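Local atomic coordinates of extracellular serine protease (Aeromonas sobria, PDB entry 3WQB), a protein that cleaves peptide bonds after paired basic residues, one of them lysine, as a calcium-binding secreted serine protease of the furin subfamily and probable virulence factor. Residues 117-122 with 293-298. The protein carries 1 engineered substitution. Numbering follows the deposited sequence.
Sequences TSVSGI and MVTTDL. With CA (calcium ion), chain E.
Two consecutive threonines meet helix 117-122 through different rotamers: Thr295 sets OG1 trans to its backbone N (chi1 -171°), whereas Thr296 tucks OG1 between its backbone N and carbonyl carbon (chi1 50°). The hydroxyls thereby reach the carbonyl oxygens of two consecutive helical residues. Thr295 OG1 donates to Ser118 O (2.8 Å), lying in the carbonyl plane on a lone pair. Thr296 OG1 donates to Thr117 O (2.9 Å) from above that carbonyl's plane; Gly121 N, in its ordinary helical bond, reaches the same oxygen from the opposite face, so two bonds grip it. At Gly121 the strand comes close to the bare helix backbone, Thr296 OG1 lying 3.1 Å from Gly121 CA. A CA-H...O contact adds to the grip, Ser118 CA lying 3.2 Å from Thr296 O. Methyl CG2 of Thr295 packs on Ser118 CB (3.6 Å), while the hydroxyl of Ser118 pairs with Ala114. At one end the Ile122 and Met293 side chains cross at about a right angle, Ile122 CD1 touching Met293 CB at 4.0 Å. At the other, Leu298 CD2 touches Thr117 OG1 (3.4 Å), which hydrogen-bonds to Ala82. Beyond the threonines the chain turns into a calcium site: Asp297 OD2 and Leu298 O bind the ion, Gly300, Met303, Asn306 and Cys326 complete it, and Tyr305 N holds Asp297 OD1. The helix, which starts at His115, predicted to belong to the charge relay system of this subtilisin-like domain, is thus tied to the strand that leads into a calcium-binding loop. Strand 293-296 runs at 102° to segment 117-122, pairs antiparallel with 328-329, and shares with the helix the neighbours Met332 of strand 331-332 and Ser337 of helix 335-352.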
loop_
_atom_site.group_PDB
_atom_site.type_symbol
_atom_site.label_atom_id
_atom_site.label_comp_id
_atom_site.label_asym_id
_atom_site.label_seq_id
_atom_site.Cartn_x
_atom_site.Cartn_y
_atom_site.Cartn_z
ATOM N N THR A 117 15.538 -4.461 6.710
ATOM C CA THR A 117 16.274 -5.700 6.903
ATOM C C THR A 117 15.317 -6.829 7.289
ATOM O O THR A 117 15.434 -7.957 6.799
ATOM C CB THR A 117 17.397 -5.485 7.929
ATOM O OG1 THR A 117 18.285 -4.481 7.421
ATOM C CG2 THR A 117 18.180 -6.765 8.200
ATOM N N SER A 118 14.347 -6.510 8.140
ATOM C CA SER A 118 13.312 -7.480 8.511
ATOM C C SER A 118 12.450 -7.887 7.307
ATOM O O SER A 118 12.175 -9.065 7.100
ATOM C CB SER A 118 12.447 -6.927 9.646
ATOM O OG SER A 118 13.205 -6.718 10.831
ATOM N N VAL A 119 12.027 -6.896 6.527
ATOM C CA VAL A 119 11.319 -7.128 5.261
ATOM C C VAL A 119 12.113 -8.066 4.348
ATOM O O VAL A 119 11.576 -9.053 3.826
ATOM C CB VAL A 119 11.043 -5.769 4.549
ATOM C CG1 VAL A 119 10.635 -5.949 3.090
ATOM C CG2 VAL A 119 9.973 -4.991 5.292
ATOM N N SER A 120 13.400 -7.754 4.170
ATOM C CA SER A 120 14.253 -8.507 3.273
ATOM C C SER A 120 14.360 -9.982 3.638
ATOM O O SER A 120 14.327 -10.839 2.756
ATOM C CB SER A 120 15.641 -7.868 3.175
ATOM O OG SER A 120 15.525 -6.571 2.615
ATOM N N GLY A 121 14.450 -10.274 4.933
ATOM C CA GLY A 121 14.547 -11.652 5.397
ATOM C C GLY A 121 13.295 -12.470 5.138
ATOM O O GLY A 121 13.380 -13.660 4.840
ATOM N N ILE A 122 12.127 -11.844 5.275
ATOM C CA ILE A 122 10.878 -12.518 4.954
ATOM C C ILE A 122 10.924 -12.992 3.495
ATOM O O ILE A 122 10.524 -14.119 3.183
ATOM C CB ILE A 122 9.671 -11.609 5.234
ATOM C CG1 ILE A 122 9.522 -11.400 6.746
ATOM C CG2 ILE A 122 8.390 -12.176 4.608
ATOM C CD1 ILE A 122 8.612 -10.242 7.105
ATOM N N MET A 293 6.350 -12.022 12.874
ATOM C CA MET A 293 7.179 -12.590 11.812
ATOM C C MET A 293 8.623 -12.748 12.280
ATOM O O MET A 293 9.334 -11.756 12.494
ATOM C CB MET A 293 7.129 -11.703 10.565
ATOM C CG MET A 293 5.729 -11.309 10.094
ATOM S SD MET A 293 4.742 -12.651 9.393
ATOM C CE MET A 293 5.480 -12.735 7.775
ATOM N N VAL A 294 9.053 -13.998 12.428
ATOM C CA VAL A 294 10.451 -14.288 12.737
ATOM C C VAL A 294 11.285 -14.089 11.476
ATOM O O VAL A 294 11.012 -14.682 10.428
ATOM C CB VAL A 294 10.624 -15.709 13.308
ATOM C CG1 VAL A 294 12.110 -16.061 13.442
ATOM C CG2 VAL A 294 9.902 -15.808 14.655
ATOM N N THR A 295 12.299 -13.235 11.578
ATOM C CA THR A 295 13.037 -12.800 10.403
ATOM C C THR A 295 14.431 -12.281 10.773
ATOM O O THR A 295 14.829 -12.320 11.941
ATOM C CB THR A 295 12.234 -11.706 9.644
ATOM O OG1 THR A 295 12.861 -11.423 8.388
ATOM C CG2 THR A 295 12.104 -10.428 10.468
ATOM N N THR A 296 15.157 -11.801 9.775
ATOM C CA THR A 296 16.466 -11.217 9.967
ATOM C C THR A 296 16.376 -9.820 10.578
ATOM O O THR A 296 15.636 -8.957 10.100
ATOM C CB THR A 296 17.212 -11.135 8.628
ATOM O OG1 THR A 296 16.362 -10.526 7.648
ATOM C CG2 THR A 296 17.588 -12.525 8.130
ATOM N N ASP A 297 17.161 -9.604 11.628
ATOM C CA ASP A 297 17.268 -8.320 12.301
ATOM C C ASP A 297 18.548 -7.623 11.869
ATOM O O ASP A 297 19.399 -8.234 11.223
ATOM C CB ASP A 297 17.320 -8.568 13.810
ATOM C CG ASP A 297 17.047 -7.320 14.618
ATOM O OD1 ASP A 297 16.151 -6.544 14.217
ATOM O OD2 ASP A 297 17.731 -7.113 15.645
ATOM N N LEU A 298 18.695 -6.345 12.218
ATOM C CA LEU A 298 20.019 -5.739 12.135
ATOM C C LEU A 298 20.991 -6.572 12.976
ATOM O O LEU A 298 20.652 -6.967 14.094
ATOM C CB LEU A 298 20.012 -4.296 12.623
ATOM C CG LEU A 298 19.112 -3.315 11.873
ATOM C CD1 LEU A 298 19.288 -1.907 12.420
ATOM C CD2 LEU A 298 19.400 -3.344 10.388
HETATM CA CA CA E . 20.030 -7.181 16.418
#